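Local coordinates for hypothetical protein Atu2144 (PDB 2ODF) that is of unknown function but probably acts as a metal-dependent amide hydrolase related to N-formylglutamate amidohydrolases, at residues 31-36 against 57-63; 166-172 against 222-227; 171-175 against 206-211; 179-183 against 247-252. One frame throughout, in Å; residues are numbered along the deposited sequence.

Contact 1: residues 31-36 against 57-63; sequences CEHASA and AWDPGAL
His33 and Asp59 meet twice, by backbone and by side chain. Asp59 N gives an almost straight hydrogen bond to His33 O at 2.9 Å, 174° at the hydrogen, with the donor in the carbonyl plane. The side chains add a weak, forked pair. His33 ND1 lies 3.1 Å from Asp59 OD1 and 3.4 Å from Asp59 OD2. The carboxylate sits at the edge of the imidazole, its plane turned 74° from the ring.

Trp58 takes up the next place. Its CG lies between backbone N and carbonyl carbon, chi1 72°, which sets the indole against Ala36. Ala36 CB makes a CH-pi contact over the five-membered ring, 4.0 Å from that centroid. Pro60 CA lies over the opposite face, and Ala34 O meets the ring edge at CE3.

The two segments belong to an alpha/beta fold. Residues 31-34 form a type I beta turn as the chain leaves strand 27-31 of the mixed sheet. Gly61 is the N-cap of helix 62-73. One water ties these ends together: it donates to Ala34 O at 2.8 Å and to Asp59 O at 2.7 Å, and accepts from Leu63 N at 2.9 Å. Beside it, Ala34 CB packs on Leu63 CB at 3.9 Å.

Further out, His33 NE2 is hydrogen-bonded to Asp88 OD1, and Ser155 N donates to Asp59 OD2. His154 meets the His33 ring edge-to-face.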
loop_
_atom_site.group_PDB
_atom_site.type_symbol
_atom_site.label_atom_id
_atom_site.label_comp_id
_atom_site.label_asym_id
_atom_site.label_seq_id
_atom_site.Cartn_x
_atom_site.Cartn_y
_atom_site.Cartn_z
ATOM N N CYS A 31 17.588 6.193 3.245
ATOM C CA CYS A 31 17.251 7.193 4.255
ATOM C C CYS A 31 15.768 7.548 4.178
ATOM O O CYS A 31 15.362 8.430 3.417
ATOM C CB CYS A 31 18.131 8.442 4.073
ATOM S SG CYS A 31 18.037 9.539 5.461
ATOM N N GLU A 32 14.961 6.829 4.964
ATOM C CA GLU A 32 13.509 7.003 4.980
ATOM C C GLU A 32 13.070 8.345 5.615
ATOM O O GLU A 32 12.068 8.936 5.202
ATOM C CB GLU A 32 12.839 5.853 5.724
ATOM C CG GLU A 32 13.210 4.461 5.274
ATOM C CD GLU A 32 14.298 3.875 6.116
ATOM O OE1 GLU A 32 15.318 4.567 6.309
ATOM O OE2 GLU A 32 14.147 2.734 6.584
ATOM N N HIS A 33 13.852 8.846 6.569
ATOM C CA HIS A 33 13.487 10.067 7.302
ATOM C C HIS A 33 14.314 11.272 6.905
ATOM O O HIS A 33 14.563 12.159 7.718
ATOM C CB HIS A 33 13.554 9.828 8.817
ATOM C CG HIS A 33 12.667 8.716 9.297
ATOM N ND1 HIS A 33 12.883 8.058 10.484
ATOM C CD2 HIS A 33 11.592 8.114 8.726
ATOM C CE1 HIS A 33 11.964 7.119 10.648
ATOM N NE2 HIS A 33 11.177 7.118 9.585
ATOM N N ALA A 34 14.660 11.325 5.621
ATOM C CA ALA A 34 15.602 12.267 5.049
ATOM C C ALA A 34 15.087 13.700 5.043
ATOM O O ALA A 34 15.879 14.640 5.145
ATOM C CB ALA A 34 15.924 11.851 3.584
ATOM N N SER A 35 13.773 13.859 4.887
ATOM C CA SER A 35 13.198 15.170 4.556
ATOM C C SER A 35 11.979 15.537 5.376
ATOM O O SER A 35 11.103 14.721 5.612
ATOM C CB SER A 35 12.865 15.235 3.064
ATOM O OG SER A 35 12.201 16.467 2.771
ATOM N N ALA A 36 11.933 16.800 5.778
ATOM C CA ALA A 36 10.876 17.347 6.612
ATOM C C ALA A 36 9.741 17.968 5.787
ATOM O O ALA A 36 8.741 18.424 6.362
ATOM C CB ALA A 36 11.471 18.381 7.540
ATOM N N ALA A 57 9.288 15.847 12.266
ATOM C CA ALA A 57 9.125 15.863 10.814
ATOM C C ALA A 57 10.197 15.132 10.028
ATOM O O ALA A 57 9.967 14.809 8.869
ATOM C CB ALA A 57 9.035 17.292 10.314
ATOM N N TRP A 58 11.349 14.881 10.632
ATOM C CA TRP A 58 12.475 14.261 9.942
ATOM C C TRP A 58 13.549 13.819 10.934
ATOM O O TRP A 58 13.429 14.060 12.137
ATOM C CB TRP A 58 13.059 15.241 8.911
ATOM C CG TRP A 58 13.822 16.390 9.505
ATOM C CD1 TRP A 58 13.551 17.059 10.660
ATOM C CD2 TRP A 58 14.987 16.993 8.962
ATOM N NE1 TRP A 58 14.474 18.033 10.857
ATOM C CE2 TRP A 58 15.364 18.021 9.825
ATOM C CE3 TRP A 58 15.750 16.763 7.809
ATOM C CZ2 TRP A 58 16.481 18.827 9.585
ATOM C CZ3 TRP A 58 16.840 17.560 7.567
ATOM C CH2 TRP A 58 17.199 18.586 8.452
ATOM N N ASP A 59 14.563 13.125 10.429
ATOM C CA ASP A 59 15.781 12.809 11.195
ATOM C C ASP A 59 16.810 13.869 10.809
ATOM O O ASP A 59 17.483 13.751 9.763
ATOM C CB ASP A 59 16.334 11.433 10.818
ATOM C CG ASP A 59 15.522 10.289 11.356
ATOM O OD1 ASP A 59 14.346 10.488 11.782
ATOM O OD2 ASP A 59 16.041 9.144 11.287
ATOM N N PRO A 60 16.960 14.912 11.645
ATOM C CA PRO A 60 17.951 15.946 11.324
ATOM C C PRO A 60 19.349 15.364 11.244
ATOM O O PRO A 60 19.732 14.548 12.093
ATOM C CB PRO A 60 17.871 16.932 12.504
ATOM C CG PRO A 60 16.810 16.463 13.398
ATOM C CD PRO A 60 16.288 15.133 12.940
ATOM N N GLY A 61 20.076 15.749 10.207
ATOM C CA GLY A 61 21.446 15.300 10.010
ATOM C C GLY A 61 21.568 14.040 9.170
ATOM O O GLY A 61 22.611 13.798 8.614
ATOM N N ALA A 62 20.514 13.222 9.123
ATOM C CA ALA A 62 20.621 11.872 8.562
ATOM C C ALA A 62 20.900 11.856 7.048
ATOM O O ALA A 62 21.757 11.105 6.588
ATOM C CB ALA A 62 19.363 11.044 8.913
ATOM N N LEU A 63 20.173 12.654 6.271
ATOM C CA LEU A 63 20.402 12.744 4.831
ATOM C C LEU A 63 21.799 13.341 4.558
ATOM O O LEU A 63 22.486 12.936 3.627
ATOM C CB LEU A 63 19.315 13.597 4.163
ATOM C CG LEU A 63 19.396 13.819 2.683
ATOM C CD1 LEU A 63 19.426 12.454 2.006
ATOM C CD2 LEU A 63 18.222 14.747 2.177
HETATM O O HOH W 1 17.868 14.252 7.143
#

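Contact 2: residues 166-172 against 222-227; sequences EVEIGIL and VMIEIR
Gly170 and Glu225 face each other as a hydrogen-bonded antiparallel pair. Gly170 N reaches Glu225 O at 2.9 Å, and Glu225 N returns a bond to Gly170 O at 3.0 Å. Leu172 and Met223 repeat this ring of two bonds. The ladder ends with Arg227 N on Glu168 O, just before strand 169-172 starts. Between them, Ile169 with Ile226 and Ile171 with Ile224 are non-hydrogen-bonded pairs.

A charged pair lies at the Arg227 end. Glu168 CG lies over a face of the Arg227 guanidinium, 3.6 Å from NH1. Glu168 OE2 is 3.9 Å from Arg227 NH2, a long ion pair well out of the guanidinium plane. A water accepts from Arg227 NH1 and donates to Glu168 OE2. The stronger partners lie outside: Asp229 forms a salt bridge with Arg227 NE, and Thr193 N binds Glu168 OE1. Val167 O is buried here without a polar partner.

Apolar contacts line both faces. Leu172 CD2 touches Met223 CE at 3.6 Å, helped by a Met223 chain extended to its end. On the other face Ile169 CD1 meets Ile226 CG1 at 4.0 Å, the two side chains pointing the same way, and Ile171 CG2 meets Val222 CG2.

In the mixed sheet strand 220-227 lies between 149-156 and 169-172, which in turn neighbours 194-196. Helix 178-186 packs on Ile171 and Val222.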
loop_
_atom_site.group_PDB
_atom_site.type_symbol
_atom_site.label_atom_id
_atom_site.label_comp_id
_atom_site.label_asym_id
_atom_site.label_seq_id
_atom_site.Cartn_x
_atom_site.Cartn_y
_atom_site.Cartn_z
ATOM N N GLU A 166 22.509 8.257 26.579
ATOM C CA GLU A 166 23.960 8.321 26.524
ATOM C C GLU A 166 24.498 7.562 25.286
ATOM O O GLU A 166 25.643 7.787 24.875
ATOM C CB GLU A 166 24.578 7.817 27.838
ATOM C CG GLU A 166 24.311 8.770 29.047
ATOM C CD GLU A 166 24.661 8.138 30.391
ATOM O OE1 GLU A 166 25.642 7.360 30.471
ATOM O OE2 GLU A 166 23.937 8.403 31.376
ATOM N N VAL A 167 23.667 6.709 24.669
ATOM C CA VAL A 167 24.068 6.024 23.418
ATOM C C VAL A 167 24.252 7.057 22.321
ATOM O O VAL A 167 23.459 8.013 22.198
ATOM C CB VAL A 167 23.096 4.884 22.962
ATOM C CG1 VAL A 167 21.635 5.398 22.760
ATOM C CG2 VAL A 167 23.624 4.194 21.711
ATOM N N GLU A 168 25.338 6.896 21.560
ATOM C CA GLU A 168 25.716 7.879 20.556
ATOM C C GLU A 168 25.487 7.330 19.151
ATOM O O GLU A 168 24.945 8.013 18.306
ATOM C CB GLU A 168 27.160 8.349 20.761
ATOM C CG GLU A 168 27.261 9.296 21.929
ATOM C CD GLU A 168 28.716 9.671 22.296
ATOM O OE1 GLU A 168 29.588 8.799 22.236
ATOM O OE2 GLU A 168 28.944 10.852 22.664
ATOM N N ILE A 169 25.893 6.083 18.955
ATOM C CA ILE A 169 25.672 5.347 17.733
ATOM C C ILE A 169 24.994 4.040 18.123
ATOM O O ILE A 169 25.550 3.251 18.887
ATOM C CB ILE A 169 26.993 5.013 17.008
ATOM C CG1 ILE A 169 27.787 6.265 16.690
ATOM C CG2 ILE A 169 26.736 4.192 15.700
ATOM C CD1 ILE A 169 27.277 7.080 15.511
ATOM N N GLY A 170 23.806 3.791 17.553
ATOM C CA GLY A 170 23.193 2.481 17.600
ATOM C C GLY A 170 23.436 1.684 16.328
ATOM O O GLY A 170 23.331 2.220 15.211
ATOM N N ILE A 171 23.776 0.413 16.515
ATOM C CA ILE A 171 23.986 -0.549 15.440
ATOM C C ILE A 171 22.768 -1.489 15.507
ATOM O O ILE A 171 22.664 -2.357 16.370
ATOM C CB ILE A 171 25.338 -1.316 15.582
ATOM C CG1 ILE A 171 26.509 -0.332 15.635
ATOM C CG2 ILE A 171 25.499 -2.378 14.448
ATOM C CD1 ILE A 171 26.715 0.503 14.359
ATOM N N LEU A 172 21.832 -1.288 14.593
ATOM C CA LEU A 172 20.552 -1.994 14.643
ATOM C C LEU A 172 20.484 -3.115 13.608
ATOM O O LEU A 172 21.037 -3.018 12.501
ATOM C CB LEU A 172 19.399 -1.020 14.463
ATOM C CG LEU A 172 18.940 -0.284 15.726
ATOM C CD1 LEU A 172 20.072 0.469 16.390
ATOM C CD2 LEU A 172 17.841 0.656 15.349
ATOM N N VAL A 222 22.491 -3.382 7.805
ATOM C CA VAL A 222 22.502 -2.781 9.121
ATOM C C VAL A 222 21.700 -1.489 9.073
ATOM O O VAL A 222 21.563 -0.842 8.046
ATOM C CB VAL A 222 23.971 -2.494 9.602
ATOM C CG1 VAL A 222 24.593 -1.298 8.784
ATOM C CG2 VAL A 222 24.022 -2.207 11.084
ATOM N N MET A 223 21.195 -1.105 10.223
ATOM C CA MET A 223 20.543 0.176 10.387
ATOM C C MET A 223 21.376 0.944 11.386
ATOM O O MET A 223 21.695 0.433 12.446
ATOM C CB MET A 223 19.117 -0.076 10.888
ATOM C CG MET A 223 18.322 1.116 11.394
ATOM S SD MET A 223 16.573 0.744 11.765
ATOM C CE MET A 223 16.208 2.257 12.527
ATOM N N ILE A 224 21.769 2.154 11.006
ATOM C CA ILE A 224 22.629 2.985 11.807
ATOM C C ILE A 224 21.814 4.158 12.378
ATOM O O ILE A 224 21.198 4.921 11.639
ATOM C CB ILE A 224 23.854 3.533 10.966
ATOM C CG1 ILE A 224 24.723 2.397 10.477
ATOM C CG2 ILE A 224 24.716 4.459 11.791
ATOM C CD1 ILE A 224 25.707 2.800 9.489
ATOM N N GLU A 225 21.853 4.286 13.692
ATOM C CA GLU A 225 21.242 5.376 14.429
ATOM C C GLU A 225 22.348 6.290 14.977
ATOM O O GLU A 225 23.288 5.809 15.599
ATOM C CB GLU A 225 20.452 4.799 15.598
ATOM C CG GLU A 225 19.077 4.320 15.250
ATOM C CD GLU A 225 18.069 5.413 15.122
ATOM O OE1 GLU A 225 18.429 6.585 14.948
ATOM O OE2 GLU A 225 16.877 5.086 15.159
ATOM N N ILE A 226 22.218 7.592 14.745
ATOM C CA ILE A 226 23.167 8.592 15.218
ATOM C C ILE A 226 22.426 9.601 16.072
ATOM O O ILE A 226 21.437 10.195 15.623
ATOM C CB ILE A 226 23.795 9.312 14.033
ATOM C CG1 ILE A 226 24.386 8.311 13.039
ATOM C CG2 ILE A 226 24.834 10.346 14.491
ATOM C CD1 ILE A 226 24.596 8.918 11.675
ATOM N N ARG A 227 22.890 9.853 17.294
ATOM C CA ARG A 227 22.225 10.849 18.134
ATOM C C ARG A 227 22.358 12.226 17.467
ATOM O O ARG A 227 23.455 12.623 17.060
ATOM C CB ARG A 227 22.783 10.824 19.558
ATOM C CG ARG A 227 21.838 11.389 20.599
ATOM C CD ARG A 227 22.465 11.363 21.988
ATOM N NE ARG A 227 23.636 12.248 22.046
ATOM C CZ ARG A 227 24.669 12.122 22.883
ATOM N NH1 ARG A 227 24.726 11.151 23.775
ATOM N NH2 ARG A 227 25.660 12.996 22.810
HETATM O O HOH W 2 27.551 11.692 24.917
#

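Contact 3: residues 171-175 against 206-211; sequences ILHDN and VTHTLR
Asp174 OD2 is gripped by two side chains of residues 206-211. Thr207 OG1 donates to it at 2.6 Å, using the anti lone pair of the oxygen. Arg211 NE donates to the same atom at 2.7 Å, but from above the carboxylate plane. Arg211 NH2 adds a weak bond at 3.1 Å. The guanidinium offers its edge, and its plane stands 82° from that of the carboxylate. Asp174 CG, opposite the backbone N (chi1 -160°), carries the carboxylate to both. Two donors from different directions should hold this oxygen firmly.

The other oxygen turns back on its own chain. Asp174 OD1 accepts from Asn175 N at 2.7 Å. His173 ND1 bonds to Asp174 O at 2.9 Å, in the carbonyl plane and on a lone pair.

The apolar part is small: Leu172 CD2 touches Val206 CG2 at 4.0 Å, and Leu210 CD1 comes 4.2 Å from His173 CA.

Arg211 NH1 also forms a salt bridge with Glu116 of the second subunit. Thr207 is the N-cap residue of helix 208-213. An Asp-Arg salt bridge, shared with a threonine hydroxyl, thus joins the start of this helix to the loop leaving strand 169-172, at the subunit interface.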
loop_
_atom_site.group_PDB
_atom_site.type_symbol
_atom_site.label_atom_id
_atom_site.label_comp_id
_atom_site.label_asym_id
_atom_site.label_seq_id
_atom_site.Cartn_x
_atom_site.Cartn_y
_atom_site.Cartn_z
ATOM N N ILE A 171 23.776 0.413 16.515
ATOM C CA ILE A 171 23.986 -0.549 15.440
ATOM C C ILE A 171 22.768 -1.489 15.507
ATOM O O ILE A 171 22.664 -2.357 16.370
ATOM C CB ILE A 171 25.338 -1.316 15.582
ATOM C CG1 ILE A 171 26.509 -0.332 15.635
ATOM C CG2 ILE A 171 25.499 -2.378 14.448
ATOM C CD1 ILE A 171 26.715 0.503 14.359
ATOM N N LEU A 172 21.832 -1.288 14.593
ATOM C CA LEU A 172 20.552 -1.994 14.643
ATOM C C LEU A 172 20.484 -3.115 13.608
ATOM O O LEU A 172 21.037 -3.018 12.501
ATOM C CB LEU A 172 19.399 -1.020 14.463
ATOM C CG LEU A 172 18.940 -0.284 15.726
ATOM C CD1 LEU A 172 20.072 0.469 16.390
ATOM C CD2 LEU A 172 17.841 0.656 15.349
ATOM N N HIS A 173 19.811 -4.194 13.969
ATOM C CA HIS A 173 19.705 -5.328 13.070
ATOM C C HIS A 173 18.501 -6.152 13.453
ATOM O O HIS A 173 17.993 -6.023 14.556
ATOM C CB HIS A 173 20.987 -6.162 13.112
ATOM C CG HIS A 173 21.248 -6.797 14.440
ATOM N ND1 HIS A 173 20.692 -8.004 14.805
ATOM C CD2 HIS A 173 22.011 -6.400 15.486
ATOM C CE1 HIS A 173 21.083 -8.316 16.027
ATOM N NE2 HIS A 173 21.896 -7.363 16.458
ATOM N N ASP A 174 18.044 -6.970 12.509
ATOM C CA ASP A 174 16.956 -7.919 12.716
ATOM C C ASP A 174 17.581 -9.328 12.827
ATOM O O ASP A 174 18.652 -9.493 13.448
ATOM C CB ASP A 174 15.942 -7.768 11.567
ATOM C CG ASP A 174 14.559 -8.331 11.926
ATOM O OD1 ASP A 174 14.381 -9.572 11.900
ATOM O OD2 ASP A 174 13.665 -7.525 12.250
ATOM N N ASN A 175 16.976 -10.330 12.198
ATOM C CA ASN A 175 17.407 -11.725 12.377
ATOM C C ASN A 175 18.738 -12.084 11.711
ATOM O O ASN A 175 19.227 -13.225 11.849
ATOM C CB ASN A 175 16.274 -12.707 11.981
ATOM C CG ASN A 175 15.923 -12.710 10.466
ATOM O OD1 ASN A 175 16.767 -12.426 9.583
ATOM N ND2 ASN A 175 14.661 -13.087 10.164
ATOM N N VAL A 206 11.211 -0.938 14.239
ATOM C CA VAL A 206 12.032 -0.033 13.443
ATOM C C VAL A 206 12.889 -0.737 12.378
ATOM O O VAL A 206 13.654 -0.067 11.709
ATOM C CB VAL A 206 12.956 0.823 14.352
ATOM C CG1 VAL A 206 12.115 1.709 15.244
ATOM C CG2 VAL A 206 13.912 -0.067 15.182
ATOM N N THR A 207 12.766 -2.055 12.217
ATOM C CA THR A 207 13.546 -2.758 11.187
ATOM C C THR A 207 12.711 -3.152 9.953
ATOM O O THR A 207 13.089 -4.044 9.210
ATOM C CB THR A 207 14.270 -3.996 11.742
ATOM O OG1 THR A 207 13.297 -4.949 12.192
ATOM C CG2 THR A 207 15.191 -3.582 12.883
ATOM N N HIS A 208 11.608 -2.438 9.697
ATOM C CA HIS A 208 10.740 -2.745 8.536
ATOM C C HIS A 208 11.485 -2.783 7.223
ATOM O O HIS A 208 11.406 -3.757 6.463
ATOM C CB HIS A 208 9.605 -1.698 8.464
ATOM C CG HIS A 208 8.592 -1.976 7.403
ATOM N ND1 HIS A 208 8.002 -3.209 7.239
ATOM C CD2 HIS A 208 8.078 -1.180 6.440
ATOM C CE1 HIS A 208 7.146 -3.147 6.229
ATOM N NE2 HIS A 208 7.163 -1.919 5.743
ATOM N N THR A 209 12.204 -1.712 6.908
ATOM C CA THR A 209 12.966 -1.626 5.664
ATOM C C THR A 209 13.962 -2.808 5.476
ATOM O O THR A 209 14.117 -3.345 4.375
ATOM C CB THR A 209 13.665 -0.241 5.583
ATOM O OG1 THR A 209 12.645 0.792 5.533
ATOM C CG2 THR A 209 14.582 -0.172 4.385
ATOM N N LEU A 210 14.639 -3.195 6.545
ATOM C CA LEU A 210 15.515 -4.370 6.528
ATOM C C LEU A 210 14.687 -5.658 6.223
ATOM O O LEU A 210 15.084 -6.487 5.394
ATOM C CB LEU A 210 16.232 -4.518 7.872
ATOM C CG LEU A 210 17.072 -3.312 8.358
ATOM C CD1 LEU A 210 17.741 -3.611 9.721
ATOM C CD2 LEU A 210 18.073 -2.912 7.254
ATOM N N ARG A 211 13.546 -5.790 6.880
ATOM C CA ARG A 211 12.630 -6.912 6.645
ATOM C C ARG A 211 12.135 -6.976 5.198
ATOM O O ARG A 211 11.981 -8.076 4.664
ATOM C CB ARG A 211 11.443 -6.912 7.611
ATOM C CG ARG A 211 11.819 -7.167 9.056
ATOM C CD ARG A 211 10.637 -7.198 9.999
ATOM N NE ARG A 211 11.110 -7.535 11.341
ATOM C CZ ARG A 211 10.361 -7.502 12.431
ATOM N NH1 ARG A 211 9.072 -7.183 12.355
ATOM N NH2 ARG A 211 10.910 -7.806 13.604
#

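Contact 4: residues 179-183 against 247-252; sequences LADAM and LMGKAL
Leu179 CG stands anti to the backbone N, chi1 -176°, and this carries its two methyl branches toward residues 247-252 of helix 234-256. CD1 comes to 3.8 Å from Leu252 CD2 and 4.0 Å from Ala251 CB. The Leu179 and Leu252 side chains meet at a slant. The second branch, CD2, approaches Met248 SD. Met183 reaches across by a different route. Its chain runs straight through chi2 and then bends at chi3, 76°, which lays CE against Met248 CB at 3.7 Å. The same methyl lies 4.0 Å from Leu247 CD2, so it is wedged between two neighbouring residues of the facing helix. Nearer its root, Met183 CG touches Ala251 CB at 3.7 Å.

The alanines make the centre of the contact. Ala182 CB and Ala251 CB point at each other and touch at 3.8 Å. With such small side chains facing one another, the helix axes approach to 8.7 Å. Around this point the leucines and methionines fill in. All contacts between side chains are apolar; Leu247 CD1 in addition rests on Met183 O.

The two helix segments cross at 114°, far from parallel. Leu179 and Met183 also pack on Val222 of the sheet, while Met248 reaches Val151 and Leu252 reaches Val149. Helices 178-186 and 234-256 thus form part of the helical layer on one face of the mixed sheet, as in a layered alpha/beta fold, and pack together through an alanine-alanine close point.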
loop_
_atom_site.group_PDB
_atom_site.type_symbol
_atom_site.label_atom_id
_atom_site.label_comp_id
_atom_site.label_asym_id
_atom_site.label_seq_id
_atom_site.Cartn_x
_atom_site.Cartn_y
_atom_site.Cartn_z
ATOM N N LEU A 179 26.656 -8.223 9.722
ATOM C CA LEU A 179 27.315 -6.913 9.629
ATOM C C LEU A 179 27.332 -6.199 10.967
ATOM O O LEU A 179 28.345 -5.619 11.351
ATOM C CB LEU A 179 26.676 -6.032 8.559
ATOM C CG LEU A 179 27.333 -4.656 8.299
ATOM C CD1 LEU A 179 28.849 -4.718 8.145
ATOM C CD2 LEU A 179 26.678 -3.991 7.054
ATOM N N ALA A 180 26.221 -6.247 11.691
ATOM C CA ALA A 180 26.124 -5.589 12.978
ATOM C C ALA A 180 27.206 -6.105 13.929
ATOM O O ALA A 180 27.873 -5.323 14.599
ATOM C CB ALA A 180 24.719 -5.809 13.603
ATOM N N ASP A 181 27.322 -7.429 14.017
ATOM C CA ASP A 181 28.311 -8.080 14.878
ATOM C C ASP A 181 29.716 -7.607 14.540
ATOM O O ASP A 181 30.499 -7.314 15.434
ATOM C CB ASP A 181 28.265 -9.610 14.716
ATOM C CG ASP A 181 27.028 -10.256 15.341
ATOM O OD1 ASP A 181 26.330 -9.604 16.146
ATOM O OD2 ASP A 181 26.734 -11.444 15.011
ATOM N N ALA A 182 30.040 -7.574 13.250
ATOM C CA ALA A 182 31.333 -7.119 12.775
ATOM C C ALA A 182 31.584 -5.659 13.184
ATOM O O ALA A 182 32.688 -5.316 13.617
ATOM C CB ALA A 182 31.431 -7.264 11.252
ATOM N N MET A 183 30.579 -4.800 13.032
ATOM C CA MET A 183 30.703 -3.379 13.387
ATOM C C MET A 183 30.792 -3.168 14.907
ATOM O O MET A 183 31.579 -2.326 15.398
ATOM C CB MET A 183 29.521 -2.572 12.818
ATOM C CG MET A 183 29.576 -2.346 11.315
ATOM S SD MET A 183 28.200 -1.427 10.529
ATOM C CE MET A 183 28.613 0.280 11.019
ATOM N N LEU A 247 34.724 2.394 10.355
ATOM C CA LEU A 247 34.094 1.270 11.049
ATOM C C LEU A 247 33.437 0.238 10.130
ATOM O O LEU A 247 33.717 -0.967 10.221
ATOM C CB LEU A 247 33.046 1.785 12.042
ATOM C CG LEU A 247 32.393 0.778 13.003
ATOM C CD1 LEU A 247 33.442 0.185 13.938
ATOM C CD2 LEU A 247 31.252 1.420 13.819
ATOM N N MET A 248 32.562 0.706 9.240
ATOM C CA MET A 248 31.853 -0.209 8.372
ATOM C C MET A 248 32.758 -0.764 7.271
ATOM O O MET A 248 32.654 -1.935 6.941
ATOM C CB MET A 248 30.552 0.408 7.816
ATOM C CG MET A 248 29.643 -0.616 7.036
ATOM S SD MET A 248 27.949 0.041 6.728
ATOM C CE MET A 248 28.326 1.569 5.962
ATOM N N GLY A 249 33.679 0.035 6.735
ATOM C CA GLY A 249 34.641 -0.485 5.761
ATOM C C GLY A 249 35.497 -1.622 6.316
ATOM O O GLY A 249 35.651 -2.660 5.678
ATOM N N LYS A 250 36.045 -1.427 7.515
ATOM C CA LYS A 250 36.824 -2.470 8.169
ATOM C C LYS A 250 35.970 -3.686 8.456
ATOM O O LYS A 250 36.427 -4.823 8.268
ATOM C CB LYS A 250 37.462 -1.954 9.460
ATOM C CG LYS A 250 38.619 -0.991 9.197
ATOM C CD LYS A 250 39.491 -0.808 10.438
ATOM C CE LYS A 250 40.504 -1.937 10.607
ATOM N NZ LYS A 250 40.693 -2.263 12.051
ATOM N N ALA A 251 34.722 -3.445 8.880
ATOM C CA ALA A 251 33.789 -4.516 9.207
ATOM C C ALA A 251 33.553 -5.397 7.996
ATOM O O ALA A 251 33.584 -6.625 8.093
ATOM C CB ALA A 251 32.443 -3.944 9.707
ATOM N N LEU A 252 33.310 -4.760 6.850
ATOM C CA LEU A 252 33.006 -5.493 5.627
ATOM C C LEU A 252 34.213 -6.304 5.180
ATOM O O LEU A 252 34.072 -7.436 4.697
ATOM C CB LEU A 252 32.553 -4.546 4.518
ATOM C CG LEU A 252 31.131 -3.976 4.711
ATOM C CD1 LEU A 252 30.910 -2.805 3.796
ATOM C CD2 LEU A 252 30.054 -5.023 4.518
#

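How the contacts relate
Contacts 2, 3 and 4 form one connected region, with contact 1 beside it. Contact 1 closes before the others open along the chain. Contacts 2 and 3 both use strand 169-172, and their centres are 12 Å apart. Contact 4 crosses contact 2 in chain order: helix 178-186 follows strand 169-172, and helix 234-256 follows strand 220-227. Its residues pack on Ile171 and Val222, about 13 Å between centres. Contact 1 lies about 17 Å from contact 3, centre to centre, yet the two touch through Glu32 OE2 and Thr209 OG1, 2.7 Å apart. The loop after strand 27-31 is thus tied to helix 208-213 by a probable hydrogen bond.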